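Local atomic coordinates of isomaltose glucohydrolase (Kribbella flavida, PDB entry 5Z3E), a protein that hydrolyses the alpha-1,6-glucosidic linkage of isomaltose from its non-reducing end, releasing beta-D-glucose and D-glucose. Residues His39-His44 with Gly351-Gln356; Tyr71-Asp76 with Leu130-Thr135; Gly77-Glu82 with Leu381-Gly386; Leu268-Val273 with Ser320-Trp325; Gly301-Ala306 with Gly313-Leu318. The protein carries 1 engineered substitution. All coordinates share one frame; numbering follows the deposited sequence.

From the N terminus, residues 39-44 on helix 32-52 open contact 1, which closes only at 351-356. Within that span contact 2 joins 71-76 to 130-135. Residues 77-82 follow directly, on helix 74-87, which also holds the end of segment 71-76, and open contact 3; it reaches 381-386, so it crosses both contact 1 and contact 2. Further on, contact 4 pairs 268-273 with 320-325 and encloses the short loop of contact 5, 301-306 with 313-318; helix 317-329 serves both, and both fall within contacts 1 and 3. Contact 3 packs helix 382-394 against helix 74-87, while 351-356 touches contacts 3 and 5 and so links helix 32-52 to the later loops.

Contact 1. Residues His39-His44 with Gly351-Gln356; sequences HELARH and GDLPAQ. Engineered in segment 351-356: A355 (natural residue Glu).
H44 lays its imidazole beside the peptide of G351, CD2 coming within 3.1 Å of G351 O, and reaches on to D352. Its NE2 donates to D352 OD1 over 2.7 Å with an N-H...O angle of 155°. Histidine suits this place because NE2 offers that N-H in the ring plane; the donor meets the anti side of the carboxylate, somewhat out of its plane. With CG anti to the backbone N (chi1 175°), the ring is carried off the helix toward the loop. The nearby carboxylate would tend to favour a protonated ring. ND1 bonds to a citrate, probably from the crystallisation liquor, which R43 holds too. Glycine suits position 351 on two counts, since a CB would run into H44 CD2 and the positive phi would jam that atom against the preceding carbonyl. Beside this bond, L41 CD1 rests 3.3 Å from G351 O and 4.4 Å from L353 CG, and L41 also touches Y388 and A344. This histidine-carboxylate hydrogen bond pins helix 32-52 to a loop of the (alpha/alpha)6 barrel of glycoside hydrolase family 15, leading to the engineered A355, whose natural glutamate is the inferred proton acceptor.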
# COMPACT_ATOMS: atom_id res chain seq x y z
N HIS A 39 -22.07 3.24 -7.37
CA HIS A 39 -22.50 2.01 -6.73
C HIS A 39 -22.18 0.82 -7.61
O HIS A 39 -21.69 -0.22 -7.12
CB HIS A 39 -23.99 2.05 -6.48
CG HIS A 39 -24.39 2.93 -5.34
ND1 HIS A 39 -25.67 3.42 -5.23
CD2 HIS A 39 -23.74 3.36 -4.26
CE1 HIS A 39 -25.77 4.14 -4.12
NE2 HIS A 39 -24.61 4.13 -3.52
N GLU A 40 -22.42 0.92 -8.91
CA GLU A 40 -22.11 -0.17 -9.81
C GLU A 40 -20.61 -0.47 -9.86
O GLU A 40 -20.21 -1.64 -9.84
CB GLU A 40 -22.65 0.14 -11.21
CG GLU A 40 -22.18 -0.86 -12.24
CD GLU A 40 -22.50 -2.31 -11.98
OE1 GLU A 40 -23.38 -2.64 -11.12
OE2 GLU A 40 -21.88 -3.16 -12.72
N LEU A 41 -19.78 0.57 -9.88
CA LEU A 41 -18.34 0.34 -9.88
C LEU A 41 -17.89 -0.28 -8.56
O LEU A 41 -16.95 -1.06 -8.54
CB LEU A 41 -17.62 1.66 -10.14
CG LEU A 41 -16.10 1.64 -10.22
CD1 LEU A 41 -15.58 0.57 -11.18
CD2 LEU A 41 -15.59 3.00 -10.63
N ALA A 42 -18.55 0.04 -7.45
CA ALA A 42 -18.22 -0.62 -6.18
C ALA A 42 -18.58 -2.10 -6.24
O ALA A 42 -17.79 -2.95 -5.84
CB ALA A 42 -18.91 0.07 -5.02
N ARG A 43 -19.78 -2.43 -6.72
CA ARG A 43 -20.19 -3.82 -6.83
C ARG A 43 -19.23 -4.57 -7.74
O ARG A 43 -18.77 -5.66 -7.42
CB ARG A 43 -21.65 -3.88 -7.39
CG ARG A 43 -22.18 -5.23 -7.43
CD ARG A 43 -23.24 -5.37 -8.53
NE ARG A 43 -22.69 -5.16 -9.88
CZ ARG A 43 -21.81 -5.98 -10.49
NH1 ARG A 43 -21.43 -7.12 -9.96
NH2 ARG A 43 -21.34 -5.65 -11.69
N HIS A 44 -18.90 -3.99 -8.89
CA HIS A 44 -17.98 -4.61 -9.80
C HIS A 44 -16.60 -4.78 -9.18
O HIS A 44 -15.94 -5.79 -9.41
CB HIS A 44 -17.87 -3.81 -11.11
CG HIS A 44 -16.85 -4.34 -12.05
ND1 HIS A 44 -17.02 -5.54 -12.75
CD2 HIS A 44 -15.61 -3.90 -12.37
CE1 HIS A 44 -15.93 -5.78 -13.45
NE2 HIS A 44 -15.07 -4.81 -13.25
N GLY A 351 -15.99 -2.10 -16.53
CA GLY A 351 -15.85 -1.58 -15.15
C GLY A 351 -14.48 -1.75 -14.58
O GLY A 351 -14.24 -1.37 -13.44
N ASP A 352 -13.56 -2.33 -15.36
CA ASP A 352 -12.22 -2.58 -14.81
C ASP A 352 -11.40 -1.31 -14.76
O ASP A 352 -11.45 -0.45 -15.66
CB ASP A 352 -11.49 -3.61 -15.68
CG ASP A 352 -12.05 -5.00 -15.59
OD1 ASP A 352 -12.81 -5.30 -14.65
OD2 ASP A 352 -11.66 -5.81 -16.44
N LEU A 353 -10.59 -1.20 -13.69
CA LEU A 353 -9.75 -0.04 -13.47
C LEU A 353 -8.31 -0.39 -13.76
O LEU A 353 -7.78 -1.38 -13.21
CB LEU A 353 -9.86 0.46 -12.02
CG LEU A 353 -11.19 1.11 -11.66
CD1 LEU A 353 -11.30 1.25 -10.16
CD2 LEU A 353 -11.34 2.46 -12.33
N PRO A 354 -7.65 0.38 -14.60
CA PRO A 354 -6.24 0.15 -14.90
C PRO A 354 -5.35 0.59 -13.73
O PRO A 354 -5.79 1.32 -12.83
CB PRO A 354 -5.97 1.04 -16.10
CG PRO A 354 -6.91 2.11 -15.92
CD PRO A 354 -8.17 1.56 -15.30
N ALA A 355 -4.08 0.20 -13.80
CA ALA A 355 -3.10 0.76 -12.87
C ALA A 355 -2.98 2.28 -13.05
O ALA A 355 -2.91 3.04 -12.10
CB ALA A 355 -1.76 0.11 -13.06
N GLN A 356 -2.91 2.71 -14.32
CA GLN A 356 -2.67 4.10 -14.66
C GLN A 356 -3.27 4.39 -16.01
O GLN A 356 -3.55 3.45 -16.77
CB GLN A 356 -1.19 4.43 -14.67
CG GLN A 356 -0.38 3.64 -15.71
CD GLN A 356 1.04 4.13 -15.81
OE1 GLN A 356 1.30 5.31 -16.14
NE2 GLN A 356 2.00 3.26 -15.49

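Contact 2. Residues Tyr71-Asp76 with Leu130-Thr135; sequences YAWLRD and LPTRFT
A72 and F134 exchange both backbone hydrogen bonds, A72 N to F134 O at 2.9 Å and F134 N to A72 O at 3.0 Å, as an antiparallel hydrogen-bonded pair. The small A72 and the ring of F134 share one face, against W99 of helix 90-105. A water accepts from L74 N and donates to T132 O. This two-stranded antiparallel pairing lies at the entry to helix 74-87, with W73 at its N-cap, and W73 also approaches E198, the inferred proton donor. CH-pi contacts involve R133, whose CG stands anti to the carbonyl carbon (chi1 -60°) and whose extended chain runs between two rings: CD sits over the face of Y71, 4.2 Å from its centroid, and CG lies off-centre above the six-membered ring of W73 at 4.0 Å. Arginine offers methylenes for the rings and a charged end, its NH1 bonding to A67 O. The T132 CG2 methyl makes van der Waals contact with W73 NE1 at 3.6 Å, its OG1 turned to D147 O. L74 CG meets F134 CE2 in apolar contact at 4.1 Å.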
# COMPACT_ATOMS: atom_id res chain seq x y z
N TYR A 71 1.72 -13.79 -9.53
CA TYR A 71 2.35 -13.20 -8.36
C TYR A 71 1.40 -12.37 -7.52
O TYR A 71 0.48 -11.71 -8.03
CB TYR A 71 3.56 -12.36 -8.76
CG TYR A 71 4.60 -13.16 -9.52
CD1 TYR A 71 5.29 -14.19 -8.91
CD2 TYR A 71 4.89 -12.89 -10.84
CE1 TYR A 71 6.22 -14.93 -9.60
CE2 TYR A 71 5.83 -13.63 -11.53
CZ TYR A 71 6.51 -14.64 -10.91
OH TYR A 71 7.45 -15.38 -11.58
N ALA A 72 1.69 -12.38 -6.23
CA ALA A 72 1.00 -11.59 -5.22
C ALA A 72 2.00 -10.73 -4.48
O ALA A 72 3.12 -11.15 -4.21
CB ALA A 72 0.28 -12.49 -4.25
N TRP A 73 1.56 -9.53 -4.12
CA TRP A 73 2.31 -8.59 -3.32
C TRP A 73 1.54 -8.31 -2.04
O TRP A 73 0.32 -8.15 -2.06
CB TRP A 73 2.49 -7.26 -4.03
CG TRP A 73 3.54 -7.16 -5.08
CD1 TRP A 73 4.67 -6.41 -4.97
CD2 TRP A 73 3.56 -7.69 -6.41
NE1 TRP A 73 5.40 -6.44 -6.12
CE2 TRP A 73 4.74 -7.22 -7.04
CE3 TRP A 73 2.69 -8.50 -7.16
CZ2 TRP A 73 5.04 -7.50 -8.36
CZ3 TRP A 73 3.00 -8.80 -8.48
CH2 TRP A 73 4.17 -8.29 -9.07
N LEU A 74 2.26 -8.20 -0.92
CA LEU A 74 1.62 -7.81 0.32
C LEU A 74 1.10 -6.37 0.29
O LEU A 74 0.08 -6.08 0.93
CB LEU A 74 2.54 -8.01 1.52
CG LEU A 74 2.98 -9.43 1.76
CD1 LEU A 74 3.77 -9.51 3.05
CD2 LEU A 74 1.85 -10.39 1.77
N ARG A 75 1.77 -5.47 -0.42
CA ARG A 75 1.29 -4.08 -0.56
C ARG A 75 -0.07 -4.06 -1.25
O ARG A 75 -1.08 -3.66 -0.68
CB ARG A 75 2.34 -3.26 -1.29
CG ARG A 75 1.87 -1.89 -1.75
CD ARG A 75 3.01 -1.07 -2.32
NE ARG A 75 3.58 -1.69 -3.49
CZ ARG A 75 4.79 -2.26 -3.56
NH1 ARG A 75 5.13 -2.88 -4.67
NH2 ARG A 75 5.62 -2.18 -2.55
N ASP A 76 -0.10 -4.54 -2.50
CA ASP A 76 -1.35 -4.54 -3.24
C ASP A 76 -2.41 -5.32 -2.47
O ASP A 76 -3.57 -4.92 -2.38
CB ASP A 76 -1.19 -5.21 -4.61
CG ASP A 76 -0.23 -4.50 -5.54
OD1 ASP A 76 0.90 -4.23 -5.09
OD2 ASP A 76 -0.61 -4.26 -6.71
N LEU A 130 13.62 -11.31 3.10
CA LEU A 130 12.32 -11.82 2.69
C LEU A 130 11.92 -11.17 1.36
O LEU A 130 12.36 -10.06 1.03
CB LEU A 130 11.26 -11.54 3.75
CG LEU A 130 11.40 -12.24 5.07
CD1 LEU A 130 10.23 -11.93 5.97
CD2 LEU A 130 11.52 -13.70 4.88
N PRO A 131 11.10 -11.85 0.57
CA PRO A 131 10.84 -11.41 -0.80
C PRO A 131 9.78 -10.33 -0.92
O PRO A 131 9.04 -10.02 0.03
CB PRO A 131 10.38 -12.68 -1.50
CG PRO A 131 9.65 -13.39 -0.40
CD PRO A 131 10.51 -13.17 0.83
N THR A 132 9.73 -9.80 -2.13
CA THR A 132 8.70 -8.86 -2.57
C THR A 132 7.59 -9.61 -3.30
O THR A 132 6.45 -9.62 -2.86
CB THR A 132 9.36 -7.79 -3.43
OG1 THR A 132 10.20 -7.05 -2.55
CG2 THR A 132 8.33 -6.88 -4.08
N ARG A 133 7.89 -10.28 -4.40
CA ARG A 133 6.87 -11.09 -5.06
C ARG A 133 6.75 -12.43 -4.39
O ARG A 133 7.78 -13.07 -4.11
CB ARG A 133 7.20 -11.32 -6.55
CG ARG A 133 7.32 -10.06 -7.36
CD ARG A 133 7.35 -10.38 -8.83
NE ARG A 133 7.72 -9.22 -9.63
CZ ARG A 133 7.52 -9.14 -10.93
NH1 ARG A 133 7.02 -10.16 -11.60
NH2 ARG A 133 7.78 -8.02 -11.54
N PHE A 134 5.53 -12.89 -4.20
CA PHE A 134 5.23 -14.27 -3.76
C PHE A 134 4.49 -14.98 -4.86
O PHE A 134 3.60 -14.42 -5.51
CB PHE A 134 4.36 -14.26 -2.51
CG PHE A 134 5.07 -13.83 -1.28
CD1 PHE A 134 5.79 -14.75 -0.55
CD2 PHE A 134 5.05 -12.50 -0.84
CE1 PHE A 134 6.45 -14.37 0.61
CE2 PHE A 134 5.72 -12.13 0.31
CZ PHE A 134 6.39 -13.07 1.04
N THR A 135 4.81 -16.26 -5.03
CA THR A 135 3.95 -17.13 -5.79
C THR A 135 2.72 -17.47 -4.94
O THR A 135 2.71 -17.27 -3.71
CB THR A 135 4.71 -18.43 -6.16
OG1 THR A 135 5.02 -19.15 -4.97
CG2 THR A 135 5.99 -18.12 -6.93
O HOH W 1 5.06 -8.41 -0.97

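Contact 3. Residues Gly77-Glu82 with Leu381-Gly386; sequences GSFTAE and LLWSHG
F79 and W383 lie side by side and point the same way, their planes only 10° apart but slid so far that the rings barely overlap; the phenyl and five-membered ring centroids are 5.1 Å apart. The touching is done by one flank of each: F79 CD2 and CB both come within 3.3 Å of W383 NE1. W383 holds its CG anti to the backbone N (chi1 -172°), which brings the indole across to F79. Its benzo side meets R75, D76 and L318, so a broad flat side chain suits the spot. With an alanine here, F79 would probably lose its neighbour and a gap would open between it, R75 and L318.

The backbones meet most closely at T80 and G386, with CA atoms 4.1 Å apart. A CB on G386 would lie only 2.7 Å from T80 CA, so glycine lets the two helices approach. The axes of segments 77-82 and 382-386 pass at 7.9 Å, inclined by 37°, joining helix 74-87 to helix 382-394 in the helical barrel.

The polar end of T80 serves its own helix: OG1 bonds to D76 O while lying 3.6 Å from W383 CA. Since no hydrogen bond crosses between the segments, the cohesion of this buried contact rests on close fit and dispersion, with the T80 hydroxyl satisfied within its own helix.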
# COMPACT_ATOMS: atom_id res chain seq x y z
N GLY A 77 -2.02 -6.48 -1.95
CA GLY A 77 -2.98 -7.36 -1.32
C GLY A 77 -3.58 -6.80 -0.05
O GLY A 77 -4.76 -7.01 0.21
N SER A 78 -2.78 -6.09 0.73
CA SER A 78 -3.27 -5.53 1.98
C SER A 78 -4.28 -4.41 1.76
O SER A 78 -5.31 -4.35 2.43
CB SER A 78 -2.10 -5.03 2.82
OG SER A 78 -1.30 -6.10 3.29
N PHE A 79 -4.00 -3.51 0.80
CA PHE A 79 -4.99 -2.49 0.48
C PHE A 79 -6.24 -3.11 -0.15
O PHE A 79 -7.35 -2.67 0.12
CB PHE A 79 -4.40 -1.40 -0.41
CG PHE A 79 -3.57 -0.39 0.32
CD1 PHE A 79 -4.15 0.52 1.19
CD2 PHE A 79 -2.22 -0.27 0.07
CE1 PHE A 79 -3.39 1.48 1.84
CE2 PHE A 79 -1.48 0.73 0.66
CZ PHE A 79 -2.06 1.57 1.58
N THR A 80 -6.05 -4.11 -1.00
CA THR A 80 -7.17 -4.84 -1.57
C THR A 80 -8.03 -5.43 -0.46
O THR A 80 -9.26 -5.28 -0.45
CB THR A 80 -6.69 -5.91 -2.57
OG1 THR A 80 -5.98 -5.28 -3.65
CG2 THR A 80 -7.81 -6.69 -3.17
N ALA A 81 -7.38 -6.10 0.49
CA ALA A 81 -8.08 -6.71 1.60
C ALA A 81 -8.83 -5.71 2.44
O ALA A 81 -9.91 -6.00 2.95
CB ALA A 81 -7.09 -7.49 2.47
N GLU A 82 -8.26 -4.52 2.64
CA GLU A 82 -8.94 -3.47 3.40
C GLU A 82 -10.19 -3.00 2.68
O GLU A 82 -11.23 -2.80 3.32
CB GLU A 82 -7.97 -2.31 3.68
CG GLU A 82 -8.60 -1.09 4.32
CD GLU A 82 -9.19 -1.25 5.71
OE1 GLU A 82 -9.15 -2.35 6.30
OE2 GLU A 82 -9.72 -0.21 6.20
N LEU A 381 -6.15 -3.74 -12.33
CA LEU A 381 -5.20 -3.84 -11.23
C LEU A 381 -6.04 -3.98 -9.96
O LEU A 381 -6.84 -3.10 -9.64
CB LEU A 381 -4.34 -2.58 -11.14
CG LEU A 381 -3.23 -2.71 -10.10
CD1 LEU A 381 -2.11 -3.61 -10.58
CD2 LEU A 381 -2.69 -1.35 -9.67
N LEU A 382 -5.90 -5.09 -9.24
CA LEU A 382 -6.77 -5.29 -8.08
C LEU A 382 -6.64 -4.16 -7.06
O LEU A 382 -7.63 -3.72 -6.50
CB LEU A 382 -6.59 -6.66 -7.44
CG LEU A 382 -7.46 -7.78 -8.00
CD1 LEU A 382 -7.08 -8.14 -9.42
CD2 LEU A 382 -7.41 -9.00 -7.12
N TRP A 383 -5.42 -3.67 -6.86
CA TRP A 383 -5.18 -2.58 -5.93
C TRP A 383 -5.98 -1.33 -6.33
O TRP A 383 -6.50 -0.61 -5.48
CB TRP A 383 -3.68 -2.33 -5.84
CG TRP A 383 -3.21 -1.35 -4.79
CD1 TRP A 383 -3.94 -0.75 -3.82
CD2 TRP A 383 -1.86 -0.86 -4.66
NE1 TRP A 383 -3.13 0.10 -3.09
CE2 TRP A 383 -1.85 0.05 -3.59
CE3 TRP A 383 -0.67 -1.08 -5.36
CZ2 TRP A 383 -0.71 0.75 -3.22
CZ3 TRP A 383 0.46 -0.35 -5.00
CH2 TRP A 383 0.42 0.55 -3.96
N SER A 384 -6.13 -1.06 -7.62
CA SER A 384 -6.99 0.05 -8.04
C SER A 384 -8.41 -0.11 -7.51
O SER A 384 -9.00 0.84 -7.00
CB SER A 384 -7.05 0.17 -9.56
OG SER A 384 -5.82 0.60 -10.09
N HIS A 385 -8.95 -1.31 -7.67
CA HIS A 385 -10.27 -1.61 -7.16
C HIS A 385 -10.37 -1.56 -5.65
O HIS A 385 -11.35 -1.08 -5.09
CB HIS A 385 -10.75 -2.95 -7.72
CG HIS A 385 -11.07 -2.89 -9.19
ND1 HIS A 385 -12.26 -2.36 -9.65
CD2 HIS A 385 -10.35 -3.21 -10.29
CE1 HIS A 385 -12.25 -2.37 -10.96
NE2 HIS A 385 -11.11 -2.88 -11.40
N GLY A 386 -9.33 -2.07 -4.97
CA GLY A 386 -9.33 -1.98 -3.52
C GLY A 386 -9.36 -0.56 -3.02
O GLY A 386 -10.09 -0.23 -2.09

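Contact 4. Residues Leu268-Val273 with Ser320-Trp325; sequences LPACVV and SALLGW
V273 presses CG1 onto the face of the W325 indole, 3.6 Å from the five-membered ring centroid and 25° off its normal, with NE1 the nearest atom at 3.3 Å. Because that methyl stands anti to the backbone N (chi1 176°), it is carried over the ring, offset toward the rim; valine suits because its short branched side chain lays one methyl on the indole without a long chain. Beside it, L322 opens its fork over the turn at A270: CD1 is 3.8 Å from A270 CB and equally far from V273 O, while CD2 approaches A270 N at 3.7 Å. P269 then bridges two helix residues, its CB 4.2 Å from L322 CG and its CG the same distance from L323 CD1. Were L322 an alanine, A270 and P269 would probably face a gap where its two methyls had been.

One shell out, N326 ND2 bonds to both V273 O and L322 O, fastening the backbone at V273 to helix 317-329. W325 also touches M387 and I390 of helix 382-394. Between the two segments themselves there are no hydrogen bonds: CH-pi and methyl contacts carry this buried surface, which therefore depends on shape, with N326 supplying a polar fastening beside it.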
# COMPACT_ATOMS: atom_id res chain seq x y z
N LEU A 268 3.12 9.70 -0.65
CA LEU A 268 3.31 10.32 0.66
C LEU A 268 2.03 10.54 1.49
O LEU A 268 2.11 10.46 2.72
CB LEU A 268 4.08 11.63 0.56
CG LEU A 268 5.56 11.46 0.21
CD1 LEU A 268 6.19 12.83 0.04
CD2 LEU A 268 6.30 10.68 1.30
N PRO A 269 0.87 10.81 0.88
CA PRO A 269 -0.31 10.98 1.74
C PRO A 269 -0.61 9.74 2.59
O PRO A 269 -1.26 9.88 3.62
CB PRO A 269 -1.42 11.31 0.74
CG PRO A 269 -0.68 12.00 -0.40
CD PRO A 269 0.58 11.17 -0.52
N ALA A 270 -0.18 8.54 2.19
CA ALA A 270 -0.40 7.36 3.01
C ALA A 270 0.23 7.50 4.39
O ALA A 270 -0.20 6.85 5.34
CB ALA A 270 0.15 6.14 2.33
N CYS A 271 1.27 8.33 4.52
CA CYS A 271 1.91 8.59 5.79
C CYS A 271 1.01 9.35 6.77
O CYS A 271 1.31 9.40 7.97
CB CYS A 271 3.16 9.40 5.56
SG CYS A 271 4.43 8.53 4.64
N VAL A 272 -0.05 9.97 6.24
CA VAL A 272 -1.05 10.64 7.06
C VAL A 272 -2.14 9.61 7.33
O VAL A 272 -2.17 9.01 8.42
CB VAL A 272 -1.55 11.94 6.38
CG1 VAL A 272 -2.53 12.64 7.29
CG2 VAL A 272 -0.38 12.85 6.03
N VAL A 273 -2.99 9.35 6.35
CA VAL A 273 -3.97 8.27 6.42
C VAL A 273 -3.60 7.24 5.37
O VAL A 273 -3.46 7.57 4.19
CB VAL A 273 -5.39 8.81 6.17
CG1 VAL A 273 -6.41 7.71 6.14
CG2 VAL A 273 -5.74 9.87 7.19
N SER A 320 -4.65 8.64 -6.91
CA SER A 320 -5.81 9.53 -6.82
C SER A 320 -6.74 9.11 -5.69
O SER A 320 -7.27 9.95 -4.97
CB SER A 320 -6.53 9.56 -8.15
OG SER A 320 -5.74 10.18 -9.12
N ALA A 321 -6.90 7.80 -5.50
CA ALA A 321 -7.74 7.31 -4.43
C ALA A 321 -7.12 7.63 -3.08
O ALA A 321 -7.81 8.01 -2.14
CB ALA A 321 -7.94 5.81 -4.56
N LEU A 322 -5.81 7.42 -2.95
CA LEU A 322 -5.10 7.72 -1.72
C LEU A 322 -5.22 9.20 -1.34
O LEU A 322 -5.45 9.55 -0.18
CB LEU A 322 -3.64 7.31 -1.89
CG LEU A 322 -2.74 7.56 -0.71
CD1 LEU A 322 -3.16 6.77 0.51
CD2 LEU A 322 -1.31 7.22 -1.12
N LEU A 323 -5.02 10.08 -2.33
CA LEU A 323 -5.17 11.50 -2.06
C LEU A 323 -6.61 11.81 -1.68
O LEU A 323 -6.86 12.55 -0.71
CB LEU A 323 -4.68 12.34 -3.24
CG LEU A 323 -4.72 13.85 -3.01
CD1 LEU A 323 -3.93 14.29 -1.78
CD2 LEU A 323 -4.21 14.58 -4.25
N GLY A 324 -7.58 11.25 -2.41
CA GLY A 324 -8.96 11.48 -2.06
C GLY A 324 -9.31 11.04 -0.64
O GLY A 324 -10.05 11.73 0.06
N TRP A 325 -8.79 9.88 -0.24
CA TRP A 325 -9.02 9.35 1.11
C TRP A 325 -8.50 10.35 2.14
O TRP A 325 -9.14 10.66 3.13
CB TRP A 325 -8.30 8.01 1.18
CG TRP A 325 -8.40 7.22 2.46
CD1 TRP A 325 -9.15 7.44 3.58
CD2 TRP A 325 -7.70 5.99 2.68
NE1 TRP A 325 -8.94 6.41 4.47
CE2 TRP A 325 -8.06 5.52 3.94
CE3 TRP A 325 -6.80 5.26 1.92
CZ2 TRP A 325 -7.55 4.32 4.47
CZ3 TRP A 325 -6.29 4.09 2.43
CH2 TRP A 325 -6.66 3.63 3.68

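Contact 5. Residues Gly301-Ala306 with Gly313-Leu318; sequences GVHRFA and GGQWIL
R304 spreads over the W316 indole, CD standing 3.6 Å from the five-membered ring centroid and 19° off its normal. A bend at chi3 (-62°) turns the chain so that the guanidinium lies almost parallel to the indole, planes 2° apart, with R304 NH1 3.7 Å from W316 CZ2. Arginine can thus cover an aromatic face with methylenes and cation alike, while NE forms a salt bridge with D308.

H303, its CG anti to the carbonyl carbon (chi1 -67°), swings ND1 to G314 O at 2.9 Å, a weak, bent bond at the ring's edge. NE2 bonds to H360 ND1, so the ring is held firmly at one nitrogen and weakly at the other. Over one face lies Q315 CG, 4.2 Å from the ring centroid; the glutamine's amide continues to H360 N through OE1.

W316 N donates to V302 O at 2.9 Å, nearly straight but from above the carbonyl plane. W316 occupies the N-cap position of helix 317-329 in the helical barrel; strand 315-316 pairs with 356-357, and the indole lies against the engineered A355, the position of the inferred base.

A water accepts from R304 N and donates to G314 O. Two glycines suit their places for different reasons: a CB on G301 would strike Q315 NE2, whereas G313 has a positive phi, which favours glycine.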
# COMPACT_ATOMS: atom_id res chain seq x y z
N GLY A 301 -5.88 13.21 -11.57
CA GLY A 301 -5.05 12.03 -11.77
C GLY A 301 -3.65 12.25 -11.23
O GLY A 301 -2.95 13.16 -11.67
N VAL A 302 -3.23 11.44 -10.24
CA VAL A 302 -2.01 11.70 -9.52
C VAL A 302 -0.84 10.87 -10.07
O VAL A 302 -0.90 9.63 -10.16
CB VAL A 302 -2.20 11.44 -8.01
CG1 VAL A 302 -0.92 11.64 -7.24
CG2 VAL A 302 -3.29 12.33 -7.44
N HIS A 303 0.25 11.55 -10.42
CA HIS A 303 1.49 10.93 -10.84
C HIS A 303 2.28 10.40 -9.64
O HIS A 303 2.12 10.85 -8.51
CB HIS A 303 2.36 11.97 -11.57
CG HIS A 303 1.80 12.44 -12.88
ND1 HIS A 303 1.71 11.60 -13.96
CD2 HIS A 303 1.37 13.65 -13.28
CE1 HIS A 303 1.23 12.27 -14.99
NE2 HIS A 303 1.02 13.52 -14.63
N ARG A 304 3.18 9.46 -9.92
CA ARG A 304 3.99 8.87 -8.85
C ARG A 304 5.10 9.80 -8.39
O ARG A 304 5.29 10.04 -7.20
CB ARG A 304 4.56 7.52 -9.28
CG ARG A 304 3.50 6.52 -9.73
CD ARG A 304 3.97 5.10 -9.79
NE ARG A 304 5.05 4.95 -10.77
CZ ARG A 304 5.74 3.83 -10.95
NH1 ARG A 304 5.44 2.74 -10.25
NH2 ARG A 304 6.74 3.80 -11.80
N PHE A 305 5.92 10.30 -9.34
CA PHE A 305 7.07 11.13 -9.01
C PHE A 305 7.53 11.78 -10.33
O PHE A 305 7.27 11.27 -11.39
CB PHE A 305 8.25 10.28 -8.35
CG PHE A 305 8.64 9.02 -9.10
CD1 PHE A 305 8.01 7.84 -8.84
CD2 PHE A 305 9.74 9.00 -10.01
CE1 PHE A 305 8.33 6.71 -9.52
CE2 PHE A 305 10.03 7.80 -10.67
CZ PHE A 305 9.35 6.68 -10.46
N ALA A 306 8.24 12.89 -10.21
CA ALA A 306 8.56 13.72 -11.40
C ALA A 306 9.35 12.99 -12.50
O ALA A 306 9.11 13.26 -13.66
CB ALA A 306 9.27 14.96 -10.97
N GLY A 313 5.11 7.73 -17.38
CA GLY A 313 4.75 8.48 -16.20
C GLY A 313 3.32 8.98 -16.23
O GLY A 313 3.06 10.20 -16.25
N GLY A 314 2.38 8.05 -16.20
CA GLY A 314 0.97 8.39 -16.25
C GLY A 314 0.35 8.62 -14.90
O GLY A 314 1.03 8.78 -13.89
N GLN A 315 -0.97 8.68 -14.89
CA GLN A 315 -1.78 9.05 -13.73
C GLN A 315 -2.34 7.79 -13.10
O GLN A 315 -3.01 7.01 -13.77
CB GLN A 315 -2.92 9.96 -14.18
CG GLN A 315 -2.45 11.27 -14.77
CD GLN A 315 -3.52 11.92 -15.62
OE1 GLN A 315 -3.90 11.35 -16.64
NE2 GLN A 315 -4.01 13.09 -15.23
N TRP A 316 -2.05 7.59 -11.81
CA TRP A 316 -2.34 6.32 -11.14
C TRP A 316 -3.62 6.39 -10.34
O TRP A 316 -3.78 7.20 -9.41
CB TRP A 316 -1.16 5.95 -10.24
CG TRP A 316 -0.01 5.39 -11.04
CD1 TRP A 316 0.77 6.01 -11.98
CD2 TRP A 316 0.45 4.04 -10.98
NE1 TRP A 316 1.67 5.12 -12.51
CE2 TRP A 316 1.49 3.91 -11.91
CE3 TRP A 316 0.08 2.93 -10.21
CZ2 TRP A 316 2.18 2.72 -12.07
CZ3 TRP A 316 0.76 1.76 -10.39
CH2 TRP A 316 1.81 1.66 -11.31
N ILE A 317 -4.54 5.46 -10.63
CA ILE A 317 -5.81 5.38 -9.95
C ILE A 317 -5.61 5.27 -8.44
O ILE A 317 -6.28 5.94 -7.65
CB ILE A 317 -6.67 4.23 -10.50
CG1 ILE A 317 -7.35 4.60 -11.84
CG2 ILE A 317 -7.74 3.82 -9.50
CD1 ILE A 317 -6.43 4.89 -12.98
N LEU A 318 -4.69 4.39 -8.01
CA LEU A 318 -4.53 4.14 -6.58
C LEU A 318 -4.04 5.39 -5.86
O LEU A 318 -4.34 5.57 -4.68
CB LEU A 318 -3.63 2.91 -6.36
CG LEU A 318 -2.15 3.05 -6.70
CD1 LEU A 318 -1.37 3.57 -5.50
CD2 LEU A 318 -1.58 1.74 -7.16
O HOH W 2 3.56 8.89 -12.73